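Local coordinates for ABC transporter substrate binding protein (Ribose) (Agrobacterium vitis S4, PDB 4WT7) that probably serves a bacterial ABC transporter as its periplasmic sugar-binding component and binds the polyol D-allitol between two lobes, at residues K246-L257 / P266-Q274; R72-Q82 / Q94-W105. One frame throughout, in Å; residues are numbered along the deposited sequence.

Contact 1 (K246-L257 / P266-Q274); sequences KTYGVDGSPEVL and PAAADVAQQ. With X9X (D-allitol), chain C.
T247 and A267 open a parallel ladder between strands 246-249 and 267-272, which run 17° apart. T247 N donates to P266 O, and T247 O takes A268 N at 2.9 Å and, weakly, A269 N; the register slips here by one residue, a beta bulge. Beyond it the ladder runs on from G249 N to A269 O and to D251 N, which meets V271 O at 2.7 Å. The bulge turns A268 CB toward the neighbouring strand, 3.8 Å from Y248 CZ, while Y248 CD1 rests on A269 CB. On the same sheet face as D251, D270 meets the loop that enters helix 254-260: its OD1 receives G252 N at 3.1 Å from above the carboxylate plane, and V256 CG1 packs against OD2, beside D227, with which it may share a proton. With CG opposite the backbone N (chi1 -176°), the D270 carboxylate reaches this turn. Near the C-terminal ends of the strands D251 and Q273 lie side by side. Q273 NE2 donates to D251 OD1 at 2.9 Å and, at 170°, to OAB of D-allitol, while S132 holds Q273 OE1. D251 OD1 and OD2 accept from allitol OAD and OAF, the latter at 2.6 Å. One amide thus steadies the aspartate and binds the polyol, so ligand recognition is built onto the ends of adjacent strands.

Contact 2 (R72-Q82 / Q94-W105); sequences RSDGKLVAQLQ and QLLGTLTVIDPW. With X9X (D-allitol), chain C.
W105 offers one face of its indole to helix 74-87: V78 CG1 sits over it towards the rim, 3.6 Å from W105 CE2, and Q82 CG makes a CH-pi contact 4.1 Å from the centroid of the W105 six-membered ring. The other face carries CB of P104, from the preceding position of the tryptophan's own helix. At the far end of the contact, the edge of the R72 guanidinium is met in plane by a water, which accepts from R72 NH1 at 2.8 Å and from G97 N and is also hydrogen-bonded to OAA of D-allitol. D47 forms a salt bridge with R72 NH2, and L96 CD1 lies 3.4 Å from allitol OAE. Between these ends the segments belong to two successive beta-alpha units of a Rossmann-like lobe, as in other type I periplasmic binding proteins, and the helical pieces 74-82 and 99-105 lie nearly parallel on the same side of the sheet, their axes 9.8 Å apart at closest approach. L77 packs into the interface, its CD2 tightly against I102 CG2 at 3.5 Å, and L81 CD1 reaches the same methyl and W105 CB. On the strand side, Q94, bent at chi2 (61°), folds back so that NE2 donates to L96 O at 2.9 Å, while S38 holds OE1; this bond ties the end of strand 91-95 to the backbone of the pocket residue L96. D74 leans on V101 CG2, and two waters join its carboxylate oxygens to T98 N and T98 OG1.

Overall arrangement
From the N terminus, the chain first forms contact 2, which closes a short loop made of the end of helix 74-87 and the start of strand 91-95. Contact 1 comes much later, in series, and neither encloses nor crosses it; there helix 254-260 makes the crossover between two neighbouring parallel strands. Contact 2 ties two helices and a strand end in the lobe built on the sheet containing strands 34-39 and 91-95, whereas contact 1 joins two strands of the other lobe's sheet and the helix entry between them. Their centres are about 27 Å apart, on opposite sides of the chain's centre, yet both reach the D-allitol in the cleft, which H44, D47, D120 and R170 also bind.

Contact 1 (K246-L257 / P266-Q274)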
loop_
_atom_site.group_PDB
_atom_site.type_symbol
_atom_site.label_atom_id
_atom_site.label_comp_id
_atom_site.label_asym_id
_atom_site.label_seq_id
_atom_site.Cartn_x
_atom_site.Cartn_y
_atom_site.Cartn_z
ATOM N N LYS A 246 20.819 -4.730 0.575
ATOM C CA LYS A 246 19.811 -4.189 1.511
ATOM C C LYS A 246 18.427 -4.099 0.874
ATOM O O LYS A 246 18.296 -3.748 -0.298
ATOM C CB LYS A 246 20.210 -2.783 1.984
ATOM C CG LYS A 246 21.488 -2.750 2.851
ATOM C CD LYS A 246 22.021 -1.314 3.031
ATOM C CE LYS A 246 23.188 -1.267 4.003
ATOM N NZ LYS A 246 24.226 -2.217 3.588
ATOM N N THR A 247 17.382 -4.375 1.649
ATOM C CA THR A 247 16.027 -4.293 1.093
ATOM C C THR A 247 15.186 -3.176 1.715
ATOM O O THR A 247 15.428 -2.744 2.844
ATOM C CB THR A 247 15.282 -5.662 1.147
ATOM O OG1 THR A 247 14.780 -5.920 2.473
ATOM C CG2 THR A 247 16.243 -6.787 0.734
ATOM N N TYR A 248 14.174 -2.740 0.953
ATOM C CA TYR A 248 13.407 -1.546 1.294
ATOM C C TYR A 248 11.944 -1.732 0.924
ATOM O O TYR A 248 11.647 -2.318 -0.097
ATOM C CB TYR A 248 13.983 -0.339 0.538
ATOM C CG TYR A 248 15.384 -0.022 0.967
ATOM C CD1 TYR A 248 15.631 0.796 2.070
ATOM C CD2 TYR A 248 16.463 -0.577 0.311
ATOM C CE1 TYR A 248 16.901 1.070 2.483
ATOM C CE2 TYR A 248 17.769 -0.338 0.751
ATOM C CZ TYR A 248 17.979 0.486 1.833
ATOM O OH TYR A 248 19.268 0.739 2.243
ATOM N N GLY A 249 11.038 -1.225 1.764
ATOM C CA GLY A 249 9.620 -1.313 1.471
ATOM C C GLY A 249 8.689 -0.477 2.345
ATOM O O GLY A 249 9.114 0.369 3.150
ATOM N N VAL A 250 7.396 -0.739 2.177
ATOM C CA VAL A 250 6.368 0.033 2.831
ATOM C C VAL A 250 5.244 -0.868 3.326
ATOM O O VAL A 250 4.978 -1.917 2.728
ATOM C CB VAL A 250 5.777 1.050 1.804
ATOM C CG1 VAL A 250 4.710 1.900 2.432
ATOM C CG2 VAL A 250 6.873 1.888 1.204
ATOM N N ASP A 251 4.609 -0.421 4.417
ATOM C CA ASP A 251 3.395 -0.974 5.046
ATOM C C ASP A 251 3.621 -1.233 6.555
ATOM O O ASP A 251 2.709 -1.044 7.367
ATOM C CB ASP A 251 2.892 -2.263 4.386
ATOM C CG ASP A 251 2.175 -2.018 3.079
ATOM O OD1 ASP A 251 2.150 -0.856 2.641
ATOM O OD2 ASP A 251 1.685 -3.016 2.478
ATOM N N GLY A 252 4.839 -1.661 6.913
ATOM C CA GLY A 252 5.100 -2.144 8.259
ATOM C C GLY A 252 4.250 -3.345 8.654
ATOM O O GLY A 252 3.650 -3.374 9.730
ATOM N N SER A 253 4.167 -4.339 7.784
ATOM C CA SER A 253 3.580 -5.608 8.196
ATOM C C SER A 253 4.469 -6.143 9.323
ATOM O O SER A 253 5.666 -5.965 9.288
ATOM C CB SER A 253 3.508 -6.600 7.020
ATOM O OG SER A 253 3.023 -5.964 5.855
ATOM N N PRO A 254 3.871 -6.776 10.336
ATOM C CA PRO A 254 4.652 -7.225 11.503
ATOM C C PRO A 254 5.781 -8.171 11.132
ATOM O O PRO A 254 6.889 -8.057 11.657
ATOM C CB PRO A 254 3.630 -7.974 12.358
ATOM C CG PRO A 254 2.309 -7.415 11.963
ATOM C CD PRO A 254 2.422 -6.982 10.519
ATOM N N GLU A 255 5.491 -9.120 10.260
ATOM C CA GLU A 255 6.492 -10.099 9.867
ATOM C C GLU A 255 7.732 -9.441 9.232
ATOM O O GLU A 255 8.829 -9.968 9.341
ATOM C CB GLU A 255 5.866 -11.159 8.961
ATOM C CG GLU A 255 5.217 -10.597 7.661
ATOM C CD GLU A 255 3.688 -10.242 7.762
ATOM O OE1 GLU A 255 3.200 -9.678 8.796
ATOM O OE2 GLU A 255 2.984 -10.533 6.754
ATOM N N VAL A 256 7.581 -8.271 8.606
ATOM C CA VAL A 256 8.728 -7.597 7.972
ATOM C C VAL A 256 9.451 -6.644 8.910
ATOM O O VAL A 256 10.680 -6.571 8.894
ATOM C CB VAL A 256 8.309 -6.809 6.696
ATOM C CG1 VAL A 256 9.497 -6.096 6.078
ATOM C CG2 VAL A 256 7.702 -7.761 5.705
ATOM N N LEU A 257 8.689 -5.932 9.736
ATOM C CA LEU A 257 9.262 -5.103 10.800
ATOM C C LEU A 257 10.216 -5.897 11.678
ATOM O O LEU A 257 11.273 -5.399 12.058
ATOM C CB LEU A 257 8.159 -4.524 11.670
ATOM C CG LEU A 257 7.377 -3.386 11.024
ATOM C CD1 LEU A 257 6.510 -2.681 12.012
ATOM C CD2 LEU A 257 8.318 -2.401 10.337
ATOM N N PRO A 266 19.103 -8.554 6.008
ATOM C CA PRO A 266 19.339 -7.461 5.061
ATOM C C PRO A 266 18.143 -6.488 4.899
ATOM O O PRO A 266 18.248 -5.498 4.182
ATOM C CB PRO A 266 19.635 -8.201 3.752
ATOM C CG PRO A 266 18.961 -9.512 3.903
ATOM C CD PRO A 266 19.097 -9.868 5.352
ATOM N N ALA A 267 17.027 -6.749 5.568
ATOM C CA ALA A 267 15.906 -5.819 5.550
ATOM C C ALA A 267 16.305 -4.538 6.276
ATOM O O ALA A 267 16.553 -4.533 7.510
ATOM C CB ALA A 267 14.692 -6.457 6.180
ATOM N N ALA A 268 16.355 -3.444 5.520
ATOM C CA ALA A 268 17.000 -2.227 6.010
ATOM C C ALA A 268 16.027 -1.137 6.476
ATOM O O ALA A 268 16.304 -0.402 7.408
ATOM C CB ALA A 268 17.939 -1.674 4.926
ATOM N N ALA A 269 14.894 -1.030 5.803
ATOM C CA ALA A 269 13.906 0.006 6.088
ATOM C C ALA A 269 12.525 -0.390 5.552
ATOM O O ALA A 269 12.403 -1.028 4.501
ATOM C CB ALA A 269 14.325 1.319 5.513
ATOM N N ASP A 270 11.484 -0.024 6.310
ATOM C CA ASP A 270 10.095 -0.331 5.932
ATOM C C ASP A 270 9.307 0.818 6.489
ATOM O O ASP A 270 9.341 1.057 7.703
ATOM C CB ASP A 270 9.648 -1.630 6.591
ATOM C CG ASP A 270 8.263 -2.076 6.183
ATOM O OD1 ASP A 270 7.547 -1.330 5.445
ATOM O OD2 ASP A 270 7.892 -3.212 6.593
ATOM N N VAL A 271 8.665 1.587 5.633
ATOM C CA VAL A 271 7.828 2.684 6.140
ATOM C C VAL A 271 6.472 2.134 6.602
ATOM O O VAL A 271 5.644 1.667 5.805
ATOM C CB VAL A 271 7.628 3.807 5.090
ATOM C CG1 VAL A 271 6.816 4.938 5.709
ATOM C CG2 VAL A 271 8.997 4.337 4.573
ATOM N N ALA A 272 6.242 2.197 7.900
ATOM C CA ALA A 272 5.014 1.656 8.444
ATOM C C ALA A 272 3.860 2.591 8.126
ATOM O O ALA A 272 3.961 3.830 8.289
ATOM C CB ALA A 272 5.128 1.444 9.916
ATOM N N GLN A 273 2.787 1.973 7.673
ATOM C CA GLN A 273 1.497 2.627 7.541
ATOM C C GLN A 273 0.572 2.222 8.659
ATOM O O GLN A 273 0.915 1.366 9.495
ATOM C CB GLN A 273 0.864 2.214 6.225
ATOM C CG GLN A 273 1.618 2.707 5.037
ATOM C CD GLN A 273 0.755 2.717 3.763
ATOM O OE1 GLN A 273 0.037 3.675 3.506
ATOM N NE2 GLN A 273 0.806 1.636 3.001
ATOM N N GLN A 274 -0.616 2.827 8.654
ATOM C CA GLN A 274 -1.633 2.619 9.686
ATOM C C GLN A 274 -2.968 2.257 9.018
ATOM O O GLN A 274 -3.887 3.088 8.933
ATOM C CB GLN A 274 -1.780 3.879 10.512
ATOM C CG GLN A 274 -0.479 4.328 11.153
ATOM C CD GLN A 274 -0.687 5.382 12.256
ATOM O OE1 GLN A 274 -1.104 5.046 13.371
ATOM N NE2 GLN A 274 -0.350 6.647 11.965
HETATM O OAA X9X C . -1.480 -2.509 -4.239
HETATM C CAG X9X C . -0.577 -3.241 -3.491
HETATM C CAI X9X C . -0.186 -2.727 -2.144
HETATM O OAC X9X C . 0.641 -1.591 -2.233
HETATM C CAK X9X C . -1.386 -2.547 -1.261
HETATM O OAE X9X C . -2.050 -3.751 -1.291
HETATM C CAL X9X C . -0.986 -2.316 0.198
HETATM O OAF X9X C . -0.179 -3.339 0.669
HETATM C CAJ X9X C . -0.412 -0.957 0.547
HETATM O OAD X9X C . 0.938 -0.826 0.263
HETATM C CAH X9X C . -1.174 0.236 0.010
HETATM O OAB X9X C . -1.091 1.408 0.792
HETATM O O HOH W 1 1.841 -0.919 10.422
#

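Contact 2 (R72-Q82 / Q94-W105)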
loop_
_atom_site.group_PDB
_atom_site.type_symbol
_atom_site.label_atom_id
_atom_site.label_comp_id
_atom_site.label_asym_id
_atom_site.label_seq_id
_atom_site.Cartn_x
_atom_site.Cartn_y
_atom_site.Cartn_z
ATOM N N ARG A 72 -8.884 -10.297 -5.258
ATOM C CA ARG A 72 -7.840 -9.846 -6.166
ATOM C C ARG A 72 -8.083 -10.298 -7.600
ATOM O O ARG A 72 -7.159 -10.480 -8.364
ATOM C CB ARG A 72 -6.485 -10.319 -5.672
ATOM C CG ARG A 72 -5.960 -9.503 -4.519
ATOM C CD ARG A 72 -5.483 -8.176 -5.013
ATOM N NE ARG A 72 -5.163 -7.272 -3.931
ATOM C CZ ARG A 72 -4.714 -6.032 -4.102
ATOM N NH1 ARG A 72 -4.560 -5.533 -5.333
ATOM N NH2 ARG A 72 -4.406 -5.300 -3.035
ATOM N N SER A 73 -9.344 -10.473 -7.933
ATOM C CA SER A 73 -9.786 -10.629 -9.309
ATOM C C SER A 73 -10.314 -9.283 -9.818
ATOM O O SER A 73 -11.118 -8.633 -9.149
ATOM C CB SER A 73 -10.887 -11.691 -9.344
ATOM O OG SER A 73 -11.546 -11.717 -10.580
ATOM N N ASP A 74 -9.872 -8.852 -11.002
ATOM C CA ASP A 74 -10.415 -7.626 -11.573
ATOM C C ASP A 74 -11.880 -7.831 -11.987
ATOM O O ASP A 74 -12.707 -6.948 -11.808
ATOM C CB ASP A 74 -9.555 -7.105 -12.731
ATOM C CG ASP A 74 -8.256 -6.458 -12.244
ATOM O OD1 ASP A 74 -8.181 -6.076 -11.058
ATOM O OD2 ASP A 74 -7.309 -6.334 -13.049
ATOM N N GLY A 75 -12.204 -9.014 -12.503
ATOM C CA GLY A 75 -13.564 -9.308 -12.884
ATOM C C GLY A 75 -14.516 -9.286 -11.713
ATOM O O GLY A 75 -15.619 -8.752 -11.823
ATOM N N LYS A 76 -14.107 -9.873 -10.586
ATOM C CA LYS A 76 -14.953 -9.877 -9.391
ATOM C C LYS A 76 -15.068 -8.452 -8.820
ATOM O O LYS A 76 -16.108 -8.063 -8.294
ATOM C CB LYS A 76 -14.409 -10.827 -8.333
ATOM C CG LYS A 76 -14.470 -12.309 -8.756
ATOM C CD LYS A 76 -13.705 -13.280 -7.814
ATOM C CE LYS A 76 -14.516 -13.759 -6.581
ATOM N NZ LYS A 76 -14.639 -12.719 -5.432
ATOM N N LEU A 77 -14.024 -7.652 -8.978
ATOM C CA LEU A 77 -14.038 -6.319 -8.406
ATOM C C LEU A 77 -15.087 -5.470 -9.139
ATOM O O LEU A 77 -15.907 -4.767 -8.516
ATOM C CB LEU A 77 -12.667 -5.699 -8.541
ATOM C CG LEU A 77 -12.494 -4.271 -8.013
ATOM C CD1 LEU A 77 -13.058 -4.127 -6.617
ATOM C CD2 LEU A 77 -11.013 -3.992 -8.052
ATOM N N VAL A 78 -15.042 -5.533 -10.462
ATOM C CA VAL A 78 -16.031 -4.826 -11.265
ATOM C C VAL A 78 -17.432 -5.351 -10.941
ATOM O O VAL A 78 -18.369 -4.568 -10.761
ATOM C CB VAL A 78 -15.690 -4.937 -12.774
ATOM C CG1 VAL A 78 -16.854 -4.511 -13.643
ATOM C CG2 VAL A 78 -14.472 -4.122 -13.063
ATOM N N ALA A 79 -17.571 -6.675 -10.840
ATOM C CA ALA A 79 -18.891 -7.255 -10.713
ATOM C C ALA A 79 -19.497 -6.905 -9.371
ATOM O O ALA A 79 -20.704 -6.699 -9.278
ATOM C CB ALA A 79 -18.854 -8.755 -10.913
ATOM N N GLN A 80 -18.679 -6.859 -8.323
ATOM C CA GLN A 80 -19.196 -6.495 -6.999
ATOM C C GLN A 80 -19.524 -5.004 -6.877
ATOM O O GLN A 80 -20.468 -4.619 -6.168
ATOM C CB GLN A 80 -18.251 -6.975 -5.893
ATOM C CG GLN A 80 -16.914 -6.179 -5.752
ATOM C CD GLN A 80 -15.942 -6.867 -4.814
ATOM O OE1 GLN A 80 -15.949 -8.073 -4.728
ATOM N NE2 GLN A 80 -15.102 -6.101 -4.117
ATOM N N LEU A 81 -18.771 -4.141 -7.540
ATOM C CA LEU A 81 -19.167 -2.724 -7.569
ATOM C C LEU A 81 -20.490 -2.516 -8.285
ATOM O O LEU A 81 -21.298 -1.668 -7.880
ATOM C CB LEU A 81 -18.087 -1.859 -8.188
ATOM C CG LEU A 81 -16.850 -1.727 -7.304
ATOM C CD1 LEU A 81 -15.655 -1.324 -8.133
ATOM C CD2 LEU A 81 -17.130 -0.715 -6.206
ATOM N N GLN A 82 -20.724 -3.265 -9.355
ATOM C CA GLN A 82 -21.981 -3.140 -10.073
ATOM C C GLN A 82 -23.127 -3.517 -9.176
ATOM O O GLN A 82 -24.137 -2.837 -9.122
ATOM C CB GLN A 82 -21.977 -4.014 -11.319
ATOM C CG GLN A 82 -21.207 -3.345 -12.401
ATOM C CD GLN A 82 -20.813 -4.272 -13.542
ATOM O OE1 GLN A 82 -20.847 -5.506 -13.432
ATOM N NE2 GLN A 82 -20.413 -3.665 -14.643
ATOM N N GLN A 94 -14.255 2.372 -1.635
ATOM C CA GLN A 94 -13.435 1.431 -2.389
ATOM C C GLN A 94 -12.008 1.454 -1.898
ATOM O O GLN A 94 -11.358 2.500 -1.839
ATOM C CB GLN A 94 -13.487 1.749 -3.890
ATOM C CG GLN A 94 -12.494 0.974 -4.736
ATOM C CD GLN A 94 -12.745 -0.510 -4.650
ATOM O OE1 GLN A 94 -13.901 -0.956 -4.582
ATOM N NE2 GLN A 94 -11.678 -1.292 -4.668
ATOM N N LEU A 95 -11.527 0.277 -1.557
ATOM C CA LEU A 95 -10.187 0.111 -1.013
ATOM C C LEU A 95 -9.251 -0.535 -2.058
ATOM O O LEU A 95 -9.421 -1.696 -2.439
ATOM C CB LEU A 95 -10.242 -0.742 0.269
ATOM C CG LEU A 95 -8.914 -1.256 0.822
ATOM C CD1 LEU A 95 -8.020 -0.110 1.243
ATOM C CD2 LEU A 95 -9.156 -2.189 1.985
ATOM N N LEU A 96 -8.253 0.234 -2.478
ATOM C CA LEU A 96 -7.220 -0.232 -3.389
ATOM C C LEU A 96 -7.808 -0.630 -4.734
ATOM O O LEU A 96 -8.985 -0.363 -5.045
ATOM C CB LEU A 96 -6.379 -1.357 -2.739
ATOM C CG LEU A 96 -5.407 -0.824 -1.674
ATOM C CD1 LEU A 96 -4.805 -1.907 -0.724
ATOM C CD2 LEU A 96 -4.320 -0.023 -2.354
ATOM N N GLY A 97 -6.971 -1.237 -5.550
ATOM C CA GLY A 97 -7.354 -1.576 -6.891
ATOM C C GLY A 97 -6.610 -0.696 -7.868
ATOM O O GLY A 97 -6.126 0.409 -7.517
ATOM N N THR A 98 -6.510 -1.192 -9.103
ATOM C CA THR A 98 -5.893 -0.464 -10.173
ATOM C C THR A 98 -6.871 0.595 -10.666
ATOM O O THR A 98 -7.989 0.246 -11.043
ATOM C CB THR A 98 -5.624 -1.390 -11.356
ATOM O OG1 THR A 98 -4.758 -2.448 -10.937
ATOM C CG2 THR A 98 -4.995 -0.618 -12.460
ATOM N N LEU A 99 -6.425 1.848 -10.697
ATOM C CA LEU A 99 -7.294 2.977 -10.956
ATOM C C LEU A 99 -8.056 2.831 -12.262
ATOM O O LEU A 99 -9.264 3.016 -12.275
ATOM C CB LEU A 99 -6.499 4.283 -10.932
ATOM C CG LEU A 99 -7.347 5.516 -11.222
ATOM C CD1 LEU A 99 -8.430 5.712 -10.154
ATOM C CD2 LEU A 99 -6.489 6.762 -11.320
ATOM N N THR A 100 -7.376 2.470 -13.356
ATOM C CA THR A 100 -8.103 2.311 -14.618
ATOM C C THR A 100 -9.149 1.205 -14.574
ATOM O O THR A 100 -10.140 1.299 -15.277
ATOM C CB THR A 100 -7.179 2.066 -15.840
ATOM O OG1 THR A 100 -6.408 0.878 -15.644
ATOM C CG2 THR A 100 -6.272 3.226 -16.038
ATOM N N VAL A 101 -8.976 0.190 -13.731
ATOM C CA VAL A 101 -9.976 -0.871 -13.651
ATOM C C VAL A 101 -11.258 -0.407 -12.987
ATOM O O VAL A 101 -12.364 -0.707 -13.441
ATOM C CB VAL A 101 -9.476 -2.068 -12.831
ATOM C CG1 VAL A 101 -10.588 -3.095 -12.621
ATOM C CG2 VAL A 101 -8.303 -2.718 -13.529
ATOM N N ILE A 102 -11.106 0.277 -11.870
ATOM C CA ILE A 102 -12.275 0.626 -11.087
ATOM C C ILE A 102 -12.895 1.977 -11.489
ATOM O O ILE A 102 -14.069 2.187 -11.285
ATOM C CB ILE A 102 -11.956 0.619 -9.649
ATOM C CG1 ILE A 102 -10.711 1.437 -9.353
ATOM C CG2 ILE A 102 -11.716 -0.810 -9.235
ATOM C CD1 ILE A 102 -10.361 1.494 -7.870
ATOM N N ASP A 103 -12.113 2.880 -12.058
ATOM C CA ASP A 103 -12.598 4.246 -12.266
ATOM C C ASP A 103 -13.951 4.325 -12.993
ATOM O O ASP A 103 -14.814 5.133 -12.631
ATOM C CB ASP A 103 -11.541 5.071 -12.976
ATOM C CG ASP A 103 -11.251 6.377 -12.278
ATOM O OD1 ASP A 103 -11.744 6.598 -11.154
ATOM O OD2 ASP A 103 -10.492 7.177 -12.863
ATOM N N PRO A 104 -14.149 3.512 -14.041
ATOM C CA PRO A 104 -15.469 3.625 -14.688
ATOM C C PRO A 104 -16.629 3.308 -13.745
ATOM O O PRO A 104 -17.766 3.821 -13.889
ATOM C CB PRO A 104 -15.392 2.579 -15.808
ATOM C CG PRO A 104 -13.899 2.601 -16.211
ATOM C CD PRO A 104 -13.168 2.784 -14.874
ATOM N N TRP A 105 -16.346 2.475 -12.748
ATOM C CA TRP A 105 -17.414 2.035 -11.876
ATOM C C TRP A 105 -17.617 3.006 -10.746
ATOM O O TRP A 105 -18.741 3.214 -10.305
ATOM C CB TRP A 105 -17.157 0.602 -11.420
ATOM C CG TRP A 105 -17.079 -0.187 -12.645
ATOM C CD1 TRP A 105 -15.971 -0.760 -13.199
ATOM C CD2 TRP A 105 -18.149 -0.389 -13.571
ATOM N NE1 TRP A 105 -16.307 -1.365 -14.396
ATOM C CE2 TRP A 105 -17.635 -1.135 -14.649
ATOM C CE3 TRP A 105 -19.489 -0.008 -13.586
ATOM C CZ2 TRP A 105 -18.431 -1.532 -15.726
ATOM C CZ3 TRP A 105 -20.274 -0.395 -14.656
ATOM C CH2 TRP A 105 -19.733 -1.142 -15.723
HETATM O OAA X9X C . -1.480 -2.509 -4.239
HETATM C CAG X9X C . -0.577 -3.241 -3.491
HETATM C CAI X9X C . -0.186 -2.727 -2.144
HETATM O OAC X9X C . 0.641 -1.591 -2.233
HETATM C CAK X9X C . -1.386 -2.547 -1.261
HETATM O OAE X9X C . -2.050 -3.751 -1.291
HETATM C CAL X9X C . -0.986 -2.316 0.198
HETATM O OAF X9X C . -0.179 -3.339 0.669
HETATM C CAJ X9X C . -0.412 -0.957 0.547
HETATM O OAD X9X C . 0.938 -0.826 0.263
HETATM C CAH X9X C . -1.174 0.236 0.010
HETATM O OAB X9X C . -1.091 1.408 0.792
HETATM O O HOH W 2 -4.189 -2.735 -5.461
HETATM O O HOH W 3 -7.432 -4.027 -9.499
HETATM O O HOH W 4 -5.048 -4.710 -11.909
#